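Local coordinates for putative large adhesion protein (Lap) involved in biofilm formation (Marinobacter hydrocarbonoclasticus ATCC 49840, PDB 6M8M), which binds sugars such as glucose at a calcium-containing site of the PA14 domain of an RTX adhesin, probably to attach the bacterium to surfaces and build biofilm, at residues Ala44-Gln47 / Gly48-Gly52; Lys61-Ile64 / Ala65-Ala69. All coordinates share one frame; numbering follows the deposited sequence. Where two conformers were deposited one is given.

Interaction 1: Ala44-Gln47 / Gly48-Gly52; sequences AYAQ and GSDGG. With CA (calcium ion), chain D.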
ATOM      1  N   ALA A  44      10.369  -8.064   3.205  1.00  5.22           N
ATOM      2  CA  ALA A  44      10.220  -9.501   3.369  1.00  6.16           C
ATOM      3  C   ALA A  44      10.091  -9.799   4.854  1.00  6.80           C
ATOM      4  O   ALA A  44      10.863  -9.278   5.662  1.00 10.93           O
ATOM      5  CB  ALA A  44      11.464 -10.193   2.826  1.00  7.01           C
ATOM      6  N   TYR A  45       9.095 -10.580   5.229  1.00  5.79           N
ATOM      7  CA  TYR A  45       8.893 -10.966   6.621  1.00  5.30           C
ATOM      8  C   TYR A  45       8.836 -12.483   6.679  1.00  6.42           C
ATOM      9  O   TYR A  45       8.057 -13.104   5.954  1.00  5.93           O
ATOM     10  CB  TYR A  45       7.606 -10.349   7.147  1.00  6.09           C
ATOM     11  CG  TYR A  45       7.260 -10.698   8.585  1.00  5.60           C
ATOM     12  CD1 TYR A  45       6.645 -11.900   8.895  1.00  6.38           C
ATOM     13  CD2 TYR A  45       7.507  -9.816   9.620  1.00  5.79           C
ATOM     14  CE1 TYR A  45       6.296 -12.218  10.203  1.00  5.71           C
ATOM     15  CE2 TYR A  45       7.160 -10.128  10.927  1.00  6.31           C
ATOM     16  CZ  TYR A  45       6.545 -11.322  11.204  1.00  5.34           C
ATOM     17  OH  TYR A  45       6.172 -11.603  12.509  1.00  6.11           O
ATOM     18  N   ALA A  46       9.675 -13.070   7.527  1.00  6.24           N
ATOM     19  CA  ALA A  46       9.801 -14.519   7.657  1.00  6.45           C
ATOM     20  C   ALA A  46       9.076 -14.964   8.916  1.00  6.69           C
ATOM     21  O   ALA A  46       9.570 -14.771  10.030  1.00  7.13           O
ATOM     22  CB  ALA A  46      11.276 -14.913   7.722  1.00  7.78           C
ATOM     23  N   GLN A  47       7.906 -15.572   8.749  1.00  6.35           N
ATOM     24  CA  GLN A  47       7.181 -16.088   9.898  1.00  6.34           C
ATOM     25  C   GLN A  47       8.022 -17.173  10.553  1.00  6.37           C
ATOM     26  O   GLN A  47       8.510 -18.083   9.883  1.00  7.55           O
ATOM     27  CB  GLN A  47       5.836 -16.654   9.446  1.00  6.19           C
ATOM     28  CG  GLN A  47       4.976 -17.164  10.588  1.00  6.52           C
ATOM     29  CD  GLN A  47       3.554 -17.413  10.160  1.00  5.29           C
ATOM     30  OE1 GLN A  47       3.035 -16.723   9.273  1.00  5.76           O
ATOM     31  NE2 GLN A  47       2.886 -18.354  10.810  1.00  6.40           N
ATOM     32  N   GLY A  48       8.185 -17.076  11.862  1.00  6.69           N
ATOM     33  CA  GLY A  48       9.192 -17.822  12.581  1.00  8.45           C
ATOM     34  C   GLY A  48      10.239 -16.841  13.053  1.00  7.64           C
ATOM     35  O   GLY A  48      10.077 -16.219  14.099  1.00  8.02           O
ATOM     36  N   SER A  49      11.297 -16.643  12.271  0.51  7.87           N
ATOM     37  CA  SER A  49      12.410 -15.830  12.754  0.51  8.90           C
ATOM     38  C   SER A  49      11.976 -14.402  13.076  0.51  7.62           C
ATOM     39  O   SER A  49      12.440 -13.815  14.060  0.51  7.41           O
ATOM     40  CB  SER A  49      13.566 -15.858  11.755  0.51 11.58           C
ATOM     41  OG  SER A  49      13.207 -15.295  10.509  0.51 12.95           O
ATOM     42  N   ASP A  50      11.095 -13.822  12.264  1.00  6.97           N
ATOM     43  CA  ASP A  50      10.650 -12.451  12.485  1.00  7.90           C
ATOM     44  C   ASP A  50       9.442 -12.347  13.403  1.00  7.70           C
ATOM     45  O   ASP A  50       8.998 -11.227  13.685  1.00  8.90           O
ATOM     46  CB  ASP A  50      10.332 -11.759  11.157  1.00  6.59           C
ATOM     47  CG  ASP A  50      11.564 -11.457  10.343  1.00  8.15           C
ATOM     48  OD1 ASP A  50      12.606 -11.065  10.932  1.00  9.21           O
ATOM     49  OD2 ASP A  50      11.498 -11.585   9.104  1.00  8.70           O
ATOM     50  N   GLY A  51       8.898 -13.469  13.857  1.00  7.51           N
ATOM     51  CA  GLY A  51       7.754 -13.479  14.728  1.00  7.17           C
ATOM     52  C   GLY A  51       6.581 -14.244  14.158  1.00  6.43           C
ATOM     53  O   GLY A  51       6.734 -15.066  13.258  1.00  7.56           O
ATOM     54  N   GLY A  52       5.396 -13.981  14.685  1.00  6.34           N
ATOM     55  CA  GLY A  52       4.210 -14.697  14.279  1.00  7.32           C
ATOM     56  C   GLY A  52       3.650 -14.198  12.960  1.00  5.32           C
ATOM     57  O   GLY A  52       4.154 -13.266  12.324  1.00  6.34           O
TER
HETATM   58 CA    CA D 303       2.155 -15.890   7.332  1.00  4.59          CA
HETATM   59  O   HOH W   1      13.187 -10.881   7.186  1.00 16.70           O
HETATM   60  O   HOH W   2      11.739 -18.132   9.764  1.00 14.77           O
HETATM   61  O   HOH W   3       0.224 -17.418   7.381  1.00  5.56           O
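Tyr-45 lies against the loop 48-52 with its ring covered on one face by CB of Asp-50, a CH-pi contact in which that carbon stands 3.7 Å from the ring centroid, 17° off the normal. With CG anti to the backbone N (chi1 179°), the ring reaches the far end of the loop, where OH donates to Gly-52 O at 2.6 Å, in the carbonyl plane and on a lone pair. Ala-46 is held twice by Asp-50: its N-H meets OD2 at 2.8 Å, almost straight at 172° and on the anti lone pair, and its O accepts from Asp-50 N at 2.9 Å. Water 1 donates to the same OD2 and to Ala-44 O, bridging the two on this tightly packed side. The pair of Ala-46 bonds encloses a type I beta turn, Gly-48 to Gly-51, which has its own closing bond from Gly-51 N to Gly-48 O. Gly-48 and Gly-51 take backbone angles that call for glycine.

The side formed by Gln-47, Gly-48 and Ser-49 is looser and exposed to solvent; there water 2 donates to Gln-47 O and accepts from Ser-49 N. Gln-47, its chain extended beyond CG, carries OE1 to calcium at 2.3 Å; Asn-53, Asp-113, Gln-182 O and water 3 also bind this ion. The loop leaves the end of strand 38-45, which pairs with strand 113-122 through backbone bonds of Tyr-45 with Asp-113, and leads to helix 57-66, whose Gln-59 and Phe-63 touch Tyr-45.

Interaction 2: Lys61-Ile64 / Ala65-Ala69; sequences KAFI and AANEA
Asn-67 lays its amide over the ring of Phe-63 at the C-terminal end of helix 57-66, an amide-on-ring stack joined with a side-chain-to-main-chain hydrogen bond. ND2 sits 3.3 Å above the ring plane, over its centre, and the amide and ring planes are 26° apart. The same nitrogen donates to Phe-63 O at 2.9 Å, nearly straight at 171°, with the oxygen lying in the amide plane. One N-H is therefore spent on the carbonyl of the very residue whose ring ND2 covers, which fixes the amide's rotation.

Two torsions bring the groups together: chi1 of Phe-63 (-169°) puts CG anti to the backbone N, which lays the ring against the Asn-67 amide, and Asn-67 keeps CG beside its own N, which turns the amide back over the last turn. Behind them, the backbone changes its bonding. Ala-65 N still makes the regular helical bond to Lys-61 O, but Ala-66 N has a weak bond to Ala-62 O and a hydrogen bond to Phe-63 O, and Asn-67 N reaches Ile-64 O, so that i-to-i+3 bonds appear at the end.

Further out, the helix rests on the large sheet. Ile-64 packs on Tyr-43, Ile-115, Lys-117 and Val-178, Phe-63 also touches Ile-115, and NZ of Lys-61 makes a salt bridge to Glu-176. Phe-63 O takes two donors: Ala-66 N, at 3.3 Å, and the closer ND2 of Asn-67, which comes in slightly tilted from the carbonyl plane.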
ATOM      1  N   LYS A  61       3.370  -2.113  11.247  1.00  5.33           N
ATOM      2  CA  LYS A  61       4.072  -0.849  11.422  1.00  5.70           C
ATOM      3  C   LYS A  61       5.314  -1.016  12.281  1.00  6.04           C
ATOM      4  O   LYS A  61       6.328  -0.345  12.050  1.00  6.52           O
ATOM      5  CB  LYS A  61       3.154   0.200  12.030  1.00  8.09           C
ATOM      6  CG  LYS A  61       2.146   0.732  11.045  1.00  9.33           C
ATOM      7  CD  LYS A  61       1.388   1.917  11.593  1.00 17.96           C
ATOM      8  CE  LYS A  61       0.438   2.509  10.552  1.00 24.17           C
ATOM      9  NZ  LYS A  61       1.135   3.286   9.486  1.00 28.45           N
ATOM     10  N   ALA A  62       5.251  -1.872  13.299  1.00  6.04           N
ATOM     11  CA  ALA A  62       6.418  -2.077  14.152  1.00  6.55           C
ATOM     12  C   ALA A  62       7.546  -2.725  13.374  1.00  6.92           C
ATOM     13  O   ALA A  62       8.719  -2.386  13.575  1.00  7.03           O
ATOM     14  CB  ALA A  62       6.051  -2.931  15.365  1.00  7.74           C
ATOM     15  N   PHE A  63       7.226  -3.680  12.505  1.00  5.71           N
ATOM     16  CA  PHE A  63       8.273  -4.293  11.699  1.00  6.17           C
ATOM     17  C   PHE A  63       8.880  -3.271  10.741  1.00  5.94           C
ATOM     18  O   PHE A  63      10.114  -3.169  10.606  1.00  7.24           O
ATOM     19  CB  PHE A  63       7.737  -5.492  10.921  1.00  6.59           C
ATOM     20  CG  PHE A  63       8.820  -6.311  10.295  1.00  6.20           C
ATOM     21  CD1 PHE A  63       9.552  -7.211  11.053  1.00  6.88           C
ATOM     22  CD2 PHE A  63       9.134  -6.169   8.956  1.00  6.95           C
ATOM     23  CE1 PHE A  63      10.570  -7.951  10.489  1.00  7.78           C
ATOM     24  CE2 PHE A  63      10.143  -6.931   8.380  1.00  8.34           C
ATOM     25  CZ  PHE A  63      10.864  -7.807   9.151  1.00  8.16           C
ATOM     26  N   ILE A  64       8.031  -2.488  10.073  1.00  5.53           N
ATOM     27  CA  ILE A  64       8.536  -1.457   9.168  1.00  6.39           C
ATOM     28  C   ILE A  64       9.482  -0.520   9.905  1.00  7.76           C
ATOM     29  O   ILE A  64      10.567  -0.191   9.411  1.00  8.11           O
ATOM     30  CB  ILE A  64       7.368  -0.671   8.552  1.00  6.05           C
ATOM     31  CG1 ILE A  64       6.560  -1.526   7.578  1.00  6.41           C
ATOM     32  CG2 ILE A  64       7.877   0.602   7.894  1.00  8.26           C
ATOM     33  CD1 ILE A  64       5.242  -0.898   7.188  1.00  6.81           C
ATOM     34  N   ALA A  65       9.085  -0.064  11.090  1.00  7.16           N
ATOM     35  CA  ALA A  65       9.837   0.985  11.766  1.00  8.75           C
ATOM     36  C   ALA A  65      11.207   0.523  12.228  1.00 10.92           C
ATOM     37  O   ALA A  65      12.092   1.365  12.428  1.00 14.45           O
ATOM     38  CB  ALA A  65       9.044   1.515  12.964  1.00  9.38           C
ATOM     39  N   ALA A  66      11.406  -0.774  12.398  1.00  9.28           N
ATOM     40  CA  ALA A  66      12.656  -1.320  12.901  1.00 11.94           C
ATOM     41  C   ALA A  66      13.526  -1.904  11.798  1.00 10.95           C
ATOM     42  O   ALA A  66      14.592  -2.452  12.095  1.00 13.91           O
ATOM     43  CB  ALA A  66      12.357  -2.395  13.954  1.00 14.38           C
ATOM     44  N   ASN A  67      13.111  -1.806  10.536  1.00 10.87           N
ATOM     45  CA  ASN A  67      13.826  -2.460   9.454  1.00 11.94           C
ATOM     46  C   ASN A  67      13.958  -1.517   8.273  1.00 11.64           C
ATOM     47  O   ASN A  67      13.164  -0.600   8.089  1.00 18.19           O
ATOM     48  CB  ASN A  67      13.104  -3.733   9.002  1.00 12.71           C
ATOM     49  CG  ASN A  67      13.252  -4.847   9.991  1.00 13.17           C
ATOM     50  OD1 ASN A  67      14.254  -5.566   9.968  1.00 15.65           O
ATOM     51  ND2 ASN A  67      12.283  -4.999  10.887  1.00 11.17           N
ATOM     52  N   GLU A  68      14.997  -1.744   7.485  1.00 17.26           N
ATOM     53  CA  GLU A  68      15.109  -1.073   6.205  1.00 14.02           C
ATOM     54  C   GLU A  68      14.463  -1.948   5.137  1.00 11.35           C
ATOM     55  O   GLU A  68      14.495  -3.181   5.198  1.00 13.23           O
ATOM     56  CB  GLU A  68      16.556  -0.762   5.838  1.00 20.29           C
ATOM     57  CG  GLU A  68      16.667   0.124   4.601  1.00 21.94           C
ATOM     58  CD  GLU A  68      18.014   0.797   4.488  1.00 28.29           C
ATOM     59  OE1 GLU A  68      18.509   0.957   3.351  1.00 33.22           O
ATOM     60  OE2 GLU A  68      18.576   1.164   5.538  1.00 25.61           O
ATOM     61  N   ALA A  69      13.860  -1.290   4.167  1.00 10.42           N
ATOM     62  CA  ALA A  69      13.177  -2.000   3.102  1.00  8.87           C
ATOM     63  C   ALA A  69      14.143  -2.903   2.356  1.00  7.76           C
ATOM     64  O   ALA A  69      15.306  -2.543   2.127  1.00  9.43           O
ATOM     65  CB  ALA A  69      12.591  -0.978   2.132  1.00  9.94           C
TER

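Interaction 1 closes before interaction 2 opens: strand 38-45 runs into the turn of 44-52, and the chain then returns as helix 57-66, whose end is interaction 2. Their centres are 12 Å apart, on the same side of the chain's centre. They meet at Phe-63, which stacks edge-to-face with Tyr-45, the nearest approach being Tyr-45 CD2 to Phe-63 CD1 at 3.6 Å, and also touches Asp-50. Interaction 1 continues from the end of strand 38-45 of the large antiparallel sheet, while helix 57-66 packs over strands 38-45, 113-122 and 174-181. The calcium bound by Gln-47 ties this packed corner to Gln-182, a residue that also lines the glucose pocket.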